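PDB 4OEV: putative peptide ABC-transport system periplasmic peptide-binding protein from Campylobacter jejuni, which binds nickel(II) outside the cytoplasmic membrane, here together with oxalate, and probably delivers it to an ABC-type importer. Local coordinates for residues D82-S87 and M137-L143; D228-G232 and V465-D469; Y416-V421 and A447-P453. All coordinates share one frame; numbering follows the deposited sequence.

Contact 1 of 3, residues D82-S87 and M137-L143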
ATOM      1  N   ASP A  82       3.040  29.534  -1.470  1.00 61.10           N
ATOM      2  CA  ASP A  82       3.455  29.450  -0.052  1.00 60.81           C
ATOM      3  C   ASP A  82       3.275  28.033   0.525  1.00 58.38           C
ATOM      4  O   ASP A  82       4.125  27.525   1.241  1.00 57.42           O
ATOM      5  CB  ASP A  82       2.632  30.388   0.801  1.00 62.57           C
ATOM      6  CG  ASP A  82       3.131  31.823   0.753  1.00 68.58           C
ATOM      7  OD1 ASP A  82       4.000  32.131  -0.098  1.00 68.93           O
ATOM      8  OD2 ASP A  82       2.578  32.638   1.521  1.00 67.27           O
ATOM      9  N   ASP A  83       2.118  27.460   0.245  1.00 57.61           N
ATOM     10  CA  ASP A  83       1.752  26.099   0.730  1.00 55.42           C
ATOM     11  C   ASP A  83       2.607  25.008   0.165  1.00 53.53           C
ATOM     12  O   ASP A  83       2.948  24.033   0.844  1.00 51.92           O
ATOM     13  CB  ASP A  83       0.298  25.833   0.377  1.00 55.32           C
ATOM     14  CG  ASP A  83      -0.627  26.812   1.035  1.00 60.46           C
ATOM     15  OD1 ASP A  83      -0.537  26.944   2.274  1.00 57.40           O
ATOM     16  OD2 ASP A  83      -1.427  27.448   0.312  1.00 58.46           O
ATOM     17  N   VAL A  84       2.918  25.145  -1.105  1.00 53.79           N
ATOM     18  CA  VAL A  84       3.652  24.145  -1.809  1.00 52.22           C
ATOM     19  C   VAL A  84       5.075  24.065  -1.272  1.00 60.29           C
ATOM     20  O   VAL A  84       5.609  22.983  -1.059  1.00 50.19           O
ATOM     21  CB  VAL A  84       3.639  24.430  -3.298  1.00 52.91           C
ATOM     22  CG1 VAL A  84       4.468  23.423  -4.050  1.00 51.45           C
ATOM     23  CG2 VAL A  84       2.198  24.433  -3.819  1.00 53.21           C
ATOM     24  N   LYS A  85       5.701  25.215  -1.041  1.00 53.64           N
ATOM     25  CA  LYS A  85       7.027  25.215  -0.481  1.00 53.56           C
ATOM     26  C   LYS A  85       6.991  24.758   0.958  1.00 57.35           C
ATOM     27  O   LYS A  85       7.878  24.022   1.392  1.00 51.59           O
ATOM     28  CB  LYS A  85       7.669  26.613  -0.598  1.00 55.83           C
ATOM     29  CG  LYS A  85       8.996  26.751   0.105  1.00 59.17           C
ATOM     30  CD  LYS A  85       9.592  28.151  -0.200  1.00 58.49           C
ATOM     31  CE  LYS A  85      10.898  28.433   0.598  1.00 59.08           C
ATOM     32  NZ  LYS A  85      12.066  27.669   0.102  1.00 58.00           N
ATOM     33  N   PHE A  86       5.982  25.190   1.706  1.00 53.45           N
ATOM     34  CA  PHE A  86       5.887  24.751   3.086  1.00 52.80           C
ATOM     35  C   PHE A  86       5.767  23.206   3.130  1.00 52.83           C
ATOM     36  O   PHE A  86       6.434  22.549   3.917  1.00 49.41           O
ATOM     37  CB  PHE A  86       4.698  25.399   3.786  1.00 53.99           C
ATOM     38  CG  PHE A  86       4.372  24.784   5.111  1.00 59.35           C
ATOM     39  CD1 PHE A  86       5.076  25.138   6.251  1.00 53.90           C
ATOM     40  CD2 PHE A  86       3.377  23.810   5.211  1.00 58.64           C
ATOM     41  CE1 PHE A  86       4.771  24.554   7.470  1.00 58.31           C
ATOM     42  CE2 PHE A  86       3.087  23.205   6.424  1.00 57.99           C
ATOM     43  CZ  PHE A  86       3.778  23.567   7.552  1.00 51.83           C
ATOM     44  N   SER A  87       4.888  22.668   2.286  1.00 51.25           N
ATOM     45  CA  SER A  87       4.594  21.213   2.291  1.00 48.02           C
ATOM     46  C   SER A  87       5.774  20.317   1.946  1.00 46.07           C
ATOM     47  O   SER A  87       6.123  19.383   2.673  1.00 46.37           O
ATOM     48  CB  SER A  87       3.460  20.947   1.306  1.00 48.88           C
ATOM     49  OG  SER A  87       2.308  21.610   1.719  1.00 48.34           O
ATOM     50  N   MET A 137      -1.445  18.623  -0.363  1.00 45.11           N
ATOM     51  CA  MET A 137      -0.697  19.808   0.098  1.00 48.05           C
ATOM     52  C   MET A 137      -1.233  20.237   1.486  1.00 47.21           C
ATOM     53  O   MET A 137      -2.404  19.981   1.828  1.00 47.23           O
ATOM     54  CB  MET A 137      -0.785  20.939  -0.934  1.00 52.73           C
ATOM     55  CG  MET A 137      -0.083  20.656  -2.280  1.00 47.80           C
ATOM     56  SD  MET A 137       1.716  20.530  -2.148  1.00 47.20           S
ATOM     57  CE  MET A 137       1.802  18.723  -1.974  1.00 53.55           C
ATOM     58  N   LEU A 138      -0.345  20.761   2.314  1.00 47.71           N
ATOM     59  CA  LEU A 138      -0.677  21.225   3.661  1.00 51.94           C
ATOM     60  C   LEU A 138      -0.838  22.757   3.686  1.00 52.41           C
ATOM     61  O   LEU A 138      -0.214  23.441   2.882  1.00 51.78           O
ATOM     62  CB  LEU A 138       0.417  20.871   4.654  1.00 47.85           C
ATOM     63  CG  LEU A 138       0.654  19.369   4.854  1.00 45.65           C
ATOM     64  CD1 LEU A 138       1.949  19.193   5.613  1.00 45.22           C
ATOM     65  CD2 LEU A 138      -0.515  18.838   5.620  1.00 45.33           C
ATOM     66  N   PRO A 139      -1.633  23.270   4.641  1.00 52.08           N
ATOM     67  CA  PRO A 139      -1.821  24.721   4.776  1.00 55.46           C
ATOM     68  C   PRO A 139      -0.792  25.396   5.667  1.00 55.37           C
ATOM     69  O   PRO A 139      -0.833  25.295   6.897  1.00 55.50           O
ATOM     70  CB  PRO A 139      -3.227  24.827   5.375  1.00 55.25           C
ATOM     71  CG  PRO A 139      -3.433  23.548   6.134  1.00 53.45           C
ATOM     72  CD  PRO A 139      -2.648  22.511   5.404  1.00 51.39           C
ATOM     73  N   LYS A 140       0.116  26.112   5.019  1.00 56.17           N
ATOM     74  CA  LYS A 140       1.121  26.910   5.726  1.00 57.38           C
ATOM     75  C   LYS A 140       0.506  27.788   6.804  1.00 60.89           C
ATOM     76  O   LYS A 140       0.978  27.799   7.936  1.00 59.49           O
ATOM     77  CB  LYS A 140       1.900  27.751   4.731  1.00 58.45           C
ATOM     78  CG  LYS A 140       2.920  28.697   5.354  1.00 60.01           C
ATOM     79  CD  LYS A 140       3.833  29.221   4.285  1.00 60.61           C
ATOM     80  CE  LYS A 140       4.933  30.126   4.839  1.00 65.06           C
ATOM     81  NZ  LYS A 140       4.375  31.451   5.213  1.00 68.42           N
ATOM     82  N   HIS A 141      -0.592  28.478   6.482  1.00 60.70           N
ATOM     83  CA  HIS A 141      -1.130  29.476   7.408  1.00 62.88           C
ATOM     84  C   HIS A 141      -1.662  28.888   8.710  1.00 62.43           C
ATOM     85  O   HIS A 141      -1.916  29.659   9.657  1.00 64.25           O
ATOM     86  CB  HIS A 141      -2.246  30.310   6.730  1.00 64.57           C
ATOM     87  CG  HIS A 141      -3.505  29.544   6.486  1.00 63.61           C
ATOM     88  ND1 HIS A 141      -3.752  28.885   5.302  1.00 63.38           N
ATOM     89  CD2 HIS A 141      -4.589  29.325   7.271  1.00 63.91           C
ATOM     90  CE1 HIS A 141      -4.935  28.290   5.366  1.00 63.81           C
ATOM     91  NE2 HIS A 141      -5.462  28.534   6.554  1.00 62.72           N
ATOM     92  N   LEU A 142      -1.893  27.564   8.729  1.00 60.21           N
ATOM     93  CA  LEU A 142      -2.356  26.835   9.923  1.00 59.56           C
ATOM     94  C   LEU A 142      -1.273  25.986  10.647  1.00 62.95           C
ATOM     95  O   LEU A 142      -1.409  25.711  11.837  1.00 61.59           O
ATOM     96  CB  LEU A 142      -3.506  25.867   9.567  1.00 58.25           C
ATOM     97  CG  LEU A 142      -4.802  26.532   9.059  1.00 59.76           C
ATOM     98  CD1 LEU A 142      -5.744  25.504   8.460  1.00 58.28           C
ATOM     99  CD2 LEU A 142      -5.507  27.313  10.168  1.00 61.86           C
ATOM    100  N   LEU A 143      -0.203  25.616   9.947  1.00 56.79           N
ATOM    101  CA  LEU A 143       0.774  24.659  10.482  1.00 55.14           C
ATOM    102  C   LEU A 143       2.211  25.221  10.590  1.00 56.02           C
ATOM    103  O   LEU A 143       3.108  24.558  11.147  1.00 54.72           O
ATOM    104  CB  LEU A 143       0.755  23.407   9.604  1.00 52.81           C
ATOM    105  CG  LEU A 143      -0.506  22.524   9.649  1.00 51.80           C
ATOM    106  CD1 LEU A 143      -0.521  21.538   8.469  1.00 53.31           C
ATOM    107  CD2 LEU A 143      -0.546  21.682  10.942  1.00 50.99           C
TER
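Ser87 OG is gripped from two sides: it accepts a hydrogen bond from the backbone N of Leu138 (2.8 Å) and gives its own proton to Asp83 O, one turn back in its helix (2.7 Å). That carbonyl also takes the helical bond from Ser87 N, and the two donors reach it from opposite faces of its plane. In the second polar bridge, Asp83 OD1 accepts from Lys140 N, nearly along the C-O axis (2.9 Å), at the first turn of helix 140-143, while OD2 is held by Ser80 N and Trp73 NE1, which fixes the carboxylate.

Beside the two bridges, the Phe86 ring, its CG anti to the backbone N (chi1 168°), extends alongside Lys140, whose CA stands over one ring face in a CH-pi contact, 4.1 Å from the centroid. Leu138 CB meets the ring edge, and Leu143 CB closes on Phe86 CZ (3.7 Å). Lys140 CD passes over Asp82 O, and its ammonium goes on to Glu144. Met137 SD rests against Ser87 CB.

The contact thus joins helix 81-92 to the loop leading into helix 140-143, with strand 107-114 touching Asp82 and Lys85 of the longer helix.

Contact 2 of 3, residues D228-G232 and V465-D469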
ATOM      1  N   ASP A 228     -28.114 -11.703  -4.954  1.00 47.73           N
ATOM      2  CA  ASP A 228     -28.901 -10.662  -4.312  1.00 45.85           C
ATOM      3  C   ASP A 228     -28.974  -9.446  -5.222  1.00 43.55           C
ATOM      4  O   ASP A 228     -27.995  -8.700  -5.389  1.00 42.85           O
ATOM      5  CB  ASP A 228     -28.284 -10.274  -2.952  1.00 44.03           C
ATOM      6  CG  ASP A 228     -29.220  -9.403  -2.088  1.00 46.40           C
ATOM      7  OD1 ASP A 228     -29.044  -9.420  -0.856  1.00 47.84           O
ATOM      8  OD2 ASP A 228     -30.111  -8.691  -2.616  1.00 45.29           O
ATOM      9  N   GLU A 229     -30.150  -9.225  -5.791  1.00 45.75           N
ATOM     10  CA  GLU A 229     -30.344  -8.126  -6.760  1.00 48.16           C
ATOM     11  C   GLU A 229     -30.194  -6.752  -6.117  1.00 48.89           C
ATOM     12  O   GLU A 229     -30.206  -5.705  -6.825  1.00 48.17           O
ATOM     13  CB  GLU A 229     -31.733  -8.241  -7.455  1.00 50.66           C
ATOM     14  CG  GLU A 229     -32.880  -8.780  -6.579  1.00 58.04           C
ATOM     15  CD  GLU A 229     -32.690 -10.276  -6.104  1.00 83.28           C
ATOM     16  OE1 GLU A 229     -31.930 -11.069  -6.720  1.00 80.41           O
ATOM     17  OE2 GLU A 229     -33.285 -10.649  -5.074  1.00 84.58           O
ATOM     18  N   ASN A 230     -30.145  -6.710  -4.789  1.00 45.63           N
ATOM     19  CA  ASN A 230     -30.031  -5.416  -4.126  1.00 45.98           C
ATOM     20  C   ASN A 230     -28.630  -4.868  -4.222  1.00 47.24           C
ATOM     21  O   ASN A 230     -28.417  -3.682  -3.947  1.00 45.15           O
ATOM     22  CB  ASN A 230     -30.484  -5.498  -2.664  1.00 49.17           C
ATOM     23  CG  ASN A 230     -32.002  -5.705  -2.530  1.00 54.17           C
ATOM     24  OD1 ASN A 230     -32.804  -4.987  -3.152  1.00 52.88           O
ATOM     25  ND2 ASN A 230     -32.401  -6.695  -1.731  1.00 55.77           N
ATOM     26  N   PHE A 231     -27.689  -5.708  -4.664  1.00 44.62           N
ATOM     27  CA  PHE A 231     -26.287  -5.339  -4.720  1.00 46.53           C
ATOM     28  C   PHE A 231     -25.651  -5.592  -6.073  1.00 47.88           C
ATOM     29  O   PHE A 231     -26.053  -6.493  -6.801  1.00 42.12           O
ATOM     30  CB  PHE A 231     -25.489  -6.101  -3.646  1.00 44.25           C
ATOM     31  CG  PHE A 231     -25.996  -5.862  -2.265  1.00 45.65           C
ATOM     32  CD1 PHE A 231     -25.574  -4.754  -1.551  1.00 41.71           C
ATOM     33  CD2 PHE A 231     -26.930  -6.724  -1.692  1.00 45.23           C
ATOM     34  CE1 PHE A 231     -26.040  -4.516  -0.271  1.00 44.64           C
ATOM     35  CE2 PHE A 231     -27.417  -6.481  -0.415  1.00 46.11           C
ATOM     36  CZ  PHE A 231     -26.962  -5.371   0.296  1.00 42.82           C
ATOM     37  N   GLY A 232     -24.650  -4.768  -6.388  1.00 45.67           N
ATOM     38  CA  GLY A 232     -23.772  -5.009  -7.516  1.00 46.29           C
ATOM     39  C   GLY A 232     -22.393  -5.457  -7.027  1.00 43.47           C
ATOM     40  O   GLY A 232     -22.074  -5.299  -5.858  1.00 42.71           O
ATOM     41  N   VAL A 465     -18.337  -4.457  -3.318  1.00 35.33           N
ATOM     42  CA  VAL A 465     -19.751  -4.812  -3.276  1.00 37.48           C
ATOM     43  C   VAL A 465     -20.588  -3.609  -2.888  1.00 37.62           C
ATOM     44  O   VAL A 465     -20.337  -2.973  -1.865  1.00 43.00           O
ATOM     45  CB  VAL A 465     -20.061  -5.938  -2.311  1.00 36.59           C
ATOM     46  CG1 VAL A 465     -21.541  -6.236  -2.369  1.00 39.44           C
ATOM     47  CG2 VAL A 465     -19.239  -7.182  -2.652  1.00 38.08           C
ATOM     48  N   TYR A 466     -21.587  -3.292  -3.678  1.00 39.05           N
ATOM     49  CA  TYR A 466     -22.263  -2.018  -3.422  1.00 45.73           C
ATOM     50  C   TYR A 466     -23.788  -2.085  -3.552  1.00 45.58           C
ATOM     51  O   TYR A 466     -24.358  -2.705  -4.464  1.00 46.42           O
ATOM     52  CB  TYR A 466     -21.684  -0.916  -4.361  1.00 44.28           C
ATOM     53  CG  TYR A 466     -21.894  -1.235  -5.837  1.00 43.36           C
ATOM     54  CD1 TYR A 466     -20.968  -2.018  -6.540  1.00 43.61           C
ATOM     55  CD2 TYR A 466     -23.028  -0.807  -6.502  1.00 44.88           C
ATOM     56  CE1 TYR A 466     -21.192  -2.356  -7.868  1.00 43.39           C
ATOM     57  CE2 TYR A 466     -23.249  -1.128  -7.839  1.00 47.26           C
ATOM     58  CZ  TYR A 466     -22.309  -1.896  -8.506  1.00 47.48           C
ATOM     59  OH  TYR A 466     -22.527  -2.226  -9.817  1.00 53.34           O
ATOM     60  N   ASN A 467     -24.451  -1.410  -2.626  1.00 45.51           N
ATOM     61  CA  ASN A 467     -25.878  -1.111  -2.765  1.00 49.14           C
ATOM     62  C   ASN A 467     -26.214  -0.665  -4.192  1.00 48.35           C
ATOM     63  O   ASN A 467     -25.606   0.267  -4.725  1.00 47.64           O
ATOM     64  CB  ASN A 467     -26.264  -0.043  -1.755  1.00 50.86           C
ATOM     65  CG  ASN A 467     -27.704   0.306  -1.831  1.00 63.26           C
ATOM     66  OD1 ASN A 467     -28.067   1.419  -2.184  1.00 62.59           O
ATOM     67  ND2 ASN A 467     -28.550  -0.664  -1.502  1.00 67.69           N
ATOM     68  N   LYS A 468     -27.171  -1.355  -4.814  1.00 48.39           N
ATOM     69  CA  LYS A 468     -27.455  -1.187  -6.227  1.00 52.75           C
ATOM     70  C   LYS A 468     -27.921   0.222  -6.561  1.00 53.84           C
ATOM     71  O   LYS A 468     -27.996   0.592  -7.732  1.00 54.54           O
ATOM     72  CB  LYS A 468     -28.532  -2.200  -6.679  1.00 62.01           C
ATOM     73  CG  LYS A 468     -28.494  -2.547  -8.174  1.00 68.08           C
ATOM     74  CD  LYS A 468     -27.094  -3.036  -8.563  1.00 71.24           C
ATOM     75  CE  LYS A 468     -27.078  -3.723  -9.926  1.00 76.35           C
ATOM     76  NZ  LYS A 468     -25.709  -4.272 -10.219  1.00 77.30           N
ATOM     77  N   ASP A 469     -28.320   0.969  -5.538  1.00 49.30           N
ATOM     78  CA  ASP A 469     -28.743   2.352  -5.730  1.00 52.26           C
ATOM     79  C   ASP A 469     -27.546   3.226  -6.080  1.00 51.23           C
ATOM     80  O   ASP A 469     -27.740   4.336  -6.511  1.00 51.99           O
ATOM     81  CB  ASP A 469     -29.439   2.899  -4.478  1.00 53.46           C
ATOM     82  CG  ASP A 469     -30.802   2.266  -4.234  1.00 59.39           C
ATOM     83  OD1 ASP A 469     -31.500   1.916  -5.223  1.00 59.15           O
ATOM     84  OD2 ASP A 469     -31.145   2.085  -3.042  1.00 61.11           O
TER
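Gly232 and Tyr466 form an antiparallel hydrogen-bonded pair, joined by two main-chain bonds: Gly232 N to Tyr466 O (2.8 Å) and Tyr466 N to Gly232 O (3.0 Å). A third, from Lys468 N to Asn230 O (2.8 Å), ties the two chains together where they leave the regular strands. CA-H...O contacts from Phe231 CA to Tyr466 O and from Val465 CA to Gly232 O lie beside the ladder.

Within 228-232 the polar bonds shape the approach to the strand. Asp228 OD2 accepts from Asn230 N in an Asx turn, and Asp228 O from Phe231 N in a type I turn; the other carboxylate oxygen, OD1, pairs with Lys208.

Aromatic and apolar contacts lie on both faces of the ladder. On one, the Tyr466 ring lies over Gly232, whose CA is 3.8 Å from the centroid in a CH-pi contact. The ring gets there because chi1 (61°) sets CG between the backbone N and the carbonyl carbon. Lys468 comes to the same glycine by bending at chi2, with CD running past Gly232 N and NZ stopping 3.4 Å from Gly232 CA. Ring and lysine together thus pack on a position that has no side chain. On the other face, Phe231 CB touches Val465 CG1 (4.2 Å), and Tyr466 O lies at the edge of the Phe231 ring. That ring meets Phe225 edge-to-face, and Leu207 of helix 200-208 touches both Phe231 and Val465.

The arrangement is an antiparallel strand pair where 231-236 begins and 454-467 ends, entered through a type I turn, within the antiparallel sheet built round the long strand 454-467, which pairs with several others.

Contact 3 of 3, residues Y416-V421 and A447-P453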
ATOM      1  N   TYR A 416      15.341  -7.355   6.298  1.00 21.66           N
ATOM      2  CA  TYR A 416      16.042  -7.900   5.116  1.00 21.55           C
ATOM      3  C   TYR A 416      17.188  -6.990   4.709  1.00 27.47           C
ATOM      4  O   TYR A 416      16.948  -5.814   4.538  1.00 26.21           O
ATOM      5  CB  TYR A 416      15.058  -8.002   3.980  1.00 22.62           C
ATOM      6  CG  TYR A 416      15.615  -8.508   2.656  1.00 26.72           C
ATOM      7  CD1 TYR A 416      16.071  -9.826   2.524  1.00 24.23           C
ATOM      8  CD2 TYR A 416      15.609  -7.708   1.539  1.00 26.45           C
ATOM      9  CE1 TYR A 416      16.549 -10.302   1.292  1.00 25.05           C
ATOM     10  CE2 TYR A 416      16.057  -8.167   0.314  1.00 26.93           C
ATOM     11  CZ  TYR A 416      16.530  -9.470   0.189  1.00 27.18           C
ATOM     12  OH  TYR A 416      16.981  -9.886  -1.092  1.00 27.64           O
ATOM     13  N   HIS A 417      18.411  -7.503   4.566  1.00 29.11           N
ATOM     14  CA  HIS A 417      19.569  -6.663   4.139  1.00 31.86           C
ATOM     15  C   HIS A 417      20.266  -7.331   2.974  1.00 31.88           C
ATOM     16  O   HIS A 417      20.914  -8.367   3.155  1.00 31.15           O
ATOM     17  CB  HIS A 417      20.547  -6.475   5.295  1.00 35.83           C
ATOM     18  CG  HIS A 417      19.992  -5.679   6.433  1.00 41.63           C
ATOM     19  ND1 HIS A 417      20.555  -4.485   6.858  1.00 47.07           N
ATOM     20  CD2 HIS A 417      18.924  -5.898   7.234  1.00 42.11           C
ATOM     21  CE1 HIS A 417      19.852  -4.013   7.873  1.00 46.56           C
ATOM     22  NE2 HIS A 417      18.850  -4.848   8.116  1.00 41.73           N
ATOM     23  N   ASP A 418      20.134  -6.790   1.771  1.00 30.03           N
ATOM     24  CA  ASP A 418      20.812  -7.351   0.578  1.00 30.65           C
ATOM     25  C   ASP A 418      21.493  -6.260  -0.201  1.00 31.82           C
ATOM     26  O   ASP A 418      20.837  -5.261  -0.568  1.00 25.41           O
ATOM     27  CB  ASP A 418      19.833  -8.054  -0.342  1.00 28.78           C
ATOM     28  CG  ASP A 418      20.504  -8.746  -1.498  1.00 34.38           C
ATOM     29  OD1 ASP A 418      20.677  -8.152  -2.595  1.00 32.85           O
ATOM     30  OD2 ASP A 418      20.890  -9.928  -1.311  1.00 39.00           O
ATOM     31  N   LYS A 419      22.799  -6.408  -0.435  1.00 32.07           N
ATOM     32  CA  LYS A 419      23.529  -5.359  -1.122  1.00 29.32           C
ATOM     33  C   LYS A 419      23.074  -5.143  -2.572  1.00 31.39           C
ATOM     34  O   LYS A 419      22.975  -3.981  -3.020  1.00 33.13           O
ATOM     35  CB  LYS A 419      25.040  -5.633  -1.132  1.00 28.11           C
ATOM     36  CG  LYS A 419      25.758  -5.386   0.158  1.00 28.54           C
ATOM     37  CD  LYS A 419      27.279  -5.539  -0.127  1.00 30.96           C
ATOM     38  CE  LYS A 419      28.103  -5.611   1.182  1.00 29.49           C
ATOM     39  NZ  LYS A 419      29.479  -6.087   0.793  1.00 27.38           N
ATOM     40  N   LYS A 420      22.832  -6.220  -3.320  1.00 30.95           N
ATOM     41  CA  LYS A 420      22.437  -6.047  -4.718  1.00 35.54           C
ATOM     42  C   LYS A 420      21.035  -5.394  -4.786  1.00 34.85           C
ATOM     43  O   LYS A 420      20.775  -4.588  -5.672  1.00 35.18           O
ATOM     44  CB  LYS A 420      22.466  -7.363  -5.501  1.00 39.09           C
ATOM     45  CG  LYS A 420      23.888  -7.863  -5.853  1.00 44.79           C
ATOM     46  CD  LYS A 420      23.837  -9.215  -6.562  1.00 50.17           C
ATOM     47  CE  LYS A 420      23.541 -10.352  -5.575  1.00 54.53           C
ATOM     48  NZ  LYS A 420      23.199 -11.685  -6.217  1.00 57.39           N
ATOM     49  N   VAL A 421      20.149  -5.748  -3.851  1.00 32.93           N
ATOM     50  CA  VAL A 421      18.863  -5.081  -3.823  1.00 35.32           C
ATOM     51  C   VAL A 421      19.035  -3.593  -3.511  1.00 36.00           C
ATOM     52  O   VAL A 421      18.476  -2.748  -4.238  1.00 33.46           O
ATOM     53  CB  VAL A 421      17.920  -5.693  -2.835  1.00 34.95           C
ATOM     54  CG1 VAL A 421      16.740  -4.774  -2.635  1.00 34.50           C
ATOM     55  CG2 VAL A 421      17.486  -7.150  -3.341  1.00 27.15           C
ATOM     56  N   ALA A 447      17.934 -10.065  -8.059  1.00 33.32           N
ATOM     57  CA  ALA A 447      18.537 -10.133  -6.706  1.00 35.03           C
ATOM     58  C   ALA A 447      17.573 -10.708  -5.692  1.00 34.60           C
ATOM     59  O   ALA A 447      17.997 -11.420  -4.767  1.00 34.95           O
ATOM     60  CB  ALA A 447      18.997  -8.758  -6.220  1.00 31.47           C
ATOM     61  N   LEU A 448      16.297 -10.323  -5.799  1.00 32.25           N
ATOM     62  CA  LEU A 448      15.253 -10.885  -4.937  1.00 35.82           C
ATOM     63  C   LEU A 448      15.151 -12.380  -5.099  1.00 34.13           C
ATOM     64  O   LEU A 448      14.949 -13.071  -4.125  1.00 36.66           O
ATOM     65  CB  LEU A 448      13.864 -10.278  -5.223  1.00 37.12           C
ATOM     66  CG  LEU A 448      13.525  -8.899  -4.630  1.00 34.01           C
ATOM     67  CD1 LEU A 448      12.019  -8.621  -4.875  1.00 32.24           C
ATOM     68  CD2 LEU A 448      13.883  -8.726  -3.185  1.00 33.92           C
ATOM     69  N   TYR A 449      15.261 -12.884  -6.319  1.00 33.99           N
ATOM     70  CA  TYR A 449      15.186 -14.322  -6.561  1.00 34.86           C
ATOM     71  C   TYR A 449      16.366 -15.013  -5.869  1.00 32.23           C
ATOM     72  O   TYR A 449      16.200 -16.102  -5.311  1.00 32.61           O
ATOM     73  CB  TYR A 449      15.180 -14.682  -8.072  1.00 34.15           C
ATOM     74  CG  TYR A 449      15.421 -16.178  -8.262  1.00 37.62           C
ATOM     75  CD1 TYR A 449      14.379 -17.106  -8.133  1.00 35.58           C
ATOM     76  CD2 TYR A 449      16.708 -16.681  -8.487  1.00 42.61           C
ATOM     77  CE1 TYR A 449      14.606 -18.456  -8.242  1.00 39.34           C
ATOM     78  CE2 TYR A 449      16.935 -18.047  -8.602  1.00 44.17           C
ATOM     79  CZ  TYR A 449      15.882 -18.926  -8.476  1.00 41.51           C
ATOM     80  OH  TYR A 449      16.094 -20.291  -8.590  1.00 40.61           O
ATOM     81  N   GLU A 450      17.561 -14.427  -5.961  1.00 30.36           N
ATOM     82  CA  GLU A 450      18.774 -15.072  -5.437  1.00 33.01           C
ATOM     83  C   GLU A 450      18.806 -15.081  -3.908  1.00 35.05           C
ATOM     84  O   GLU A 450      19.445 -15.927  -3.275  1.00 39.29           O
ATOM     85  CB  GLU A 450      20.061 -14.386  -5.970  1.00 32.00           C
ATOM     86  CG  GLU A 450      20.251 -14.446  -7.513  1.00 51.07           C
ATOM     87  CD  GLU A 450      20.355 -15.866  -8.093  1.00 53.23           C
ATOM     88  OE1 GLU A 450      20.695 -16.830  -7.354  1.00 53.85           O
ATOM     89  OE2 GLU A 450      20.110 -16.027  -9.311  1.00 55.10           O
ATOM     90  N   ASN A 451      18.152 -14.098  -3.319  1.00 31.43           N
ATOM     91  CA  ASN A 451      18.125 -13.966  -1.887  1.00 30.45           C
ATOM     92  C   ASN A 451      16.725 -13.531  -1.472  1.00 29.51           C
ATOM     93  O   ASN A 451      16.483 -12.356  -1.157  1.00 28.23           O
ATOM     94  CB  ASN A 451      19.194 -12.980  -1.427  1.00 31.17           C
ATOM     95  CG  ASN A 451      19.277 -12.883   0.081  1.00 30.89           C
ATOM     96  OD1 ASN A 451      18.807 -13.770   0.818  1.00 31.48           O
ATOM     97  ND2 ASN A 451      19.884 -11.830   0.548  1.00 26.65           N
ATOM     98  N   PRO A 452      15.791 -14.487  -1.467  1.00 29.98           N
ATOM     99  CA  PRO A 452      14.358 -14.180  -1.313  1.00 27.65           C
ATOM    100  C   PRO A 452      14.002 -13.713   0.114  1.00 27.26           C
ATOM    101  O   PRO A 452      14.275 -14.379   1.097  1.00 29.66           O
ATOM    102  CB  PRO A 452      13.673 -15.508  -1.676  1.00 27.96           C
ATOM    103  CG  PRO A 452      14.752 -16.588  -1.392  1.00 32.82           C
ATOM    104  CD  PRO A 452      16.067 -15.913  -1.704  1.00 32.59           C
ATOM    105  N   PRO A 453      13.425 -12.516   0.219  1.00 27.68           N
ATOM    106  CA  PRO A 453      12.976 -12.036   1.528  1.00 27.15           C
ATOM    107  C   PRO A 453      11.643 -12.695   1.925  1.00 25.10           C
ATOM    108  O   PRO A 453      11.242 -12.639   3.105  1.00 23.64           O
ATOM    109  CB  PRO A 453      12.769 -10.548   1.281  1.00 29.12           C
ATOM    110  CG  PRO A 453      12.376 -10.483  -0.153  1.00 30.29           C
ATOM    111  CD  PRO A 453      13.254 -11.487  -0.832  1.00 30.51           C
TER
HETATM  112  O   HOH W   1      20.618 -11.527   3.514  1.00 45.92           O
HETATM  113  O   HOH W   2      20.582 -11.061  -3.865  1.00 35.53           O
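Tyr416 OH donates to Asn451 O in a short hydrogen bond (2.5 Å) that lies in the carbonyl plane. With CG anti to the backbone N (chi1 178°), the ring is carried toward 447-453, and the carbonyl oxygen lies beside the hydroxyl at the ring edge. Pro453 CB lies over the centre of one face of the Tyr416 ring, 3.6 Å from the centroid in a CH-pi contact. Leu448 CD2 approaches the hydroxyl.

Asn451 is also held through its side chain. Asn451 ND2 donates to Asp418 OD2 at 2.8 Å along an almost straight line (177°). The acceptor lies in the plane of the amide, whereas the carboxylate plane is turned 53° from it.

Asp418 is the N-cap of helix 419-429, its OD1 taking the capping bond from Val421 N (2.8 Å), and Asn451 is the first residue beyond the helical part of 434-450. One carboxylate therefore serves the start of one helix and the end of the other in a helical hairpin formed by 419-429 and 434-450. Next to the polar pair, Ala447 CB packs against both Val421 CG2 (3.6 Å) and Lys420 CB (3.8 Å), and Val421 CG2 also meets Leu448 CD2.

Two waters extend these bonds. One donates to both Asp418 OD2 and Ala447 O; the other accepts from Asn451 ND2 and donates to His417 O. Farther out, Arg259 NH2 bonds to Asn451 OD1 and so helps to fix which way the amide faces, and Phe398 of helix 395-398 packs against Val421, Leu448 and Pro453.

Overall arrangement
The three contacts are separated, with centres 41 Å (1 and 2), 39 Å (1 and 3) and 45 Å (2 and 3) apart and no atoms touching between them. Contact 1 closes first along the chain. Contact 2 then joins residues 233 positions apart, and contact 3 falls within the stretch it spans. Contacts 2 and 3 lie on opposite sides of the chain's centre, yet helix 434-450, which ends in contact 3, runs on into strand 454-467, whose far end makes contact 2. That helix-strand segment links the two regions, while contact 1 joins helix 81-92 to 137-143, remote from both. Contacts 2 and 3 lie away from the bound nickel and oxalate.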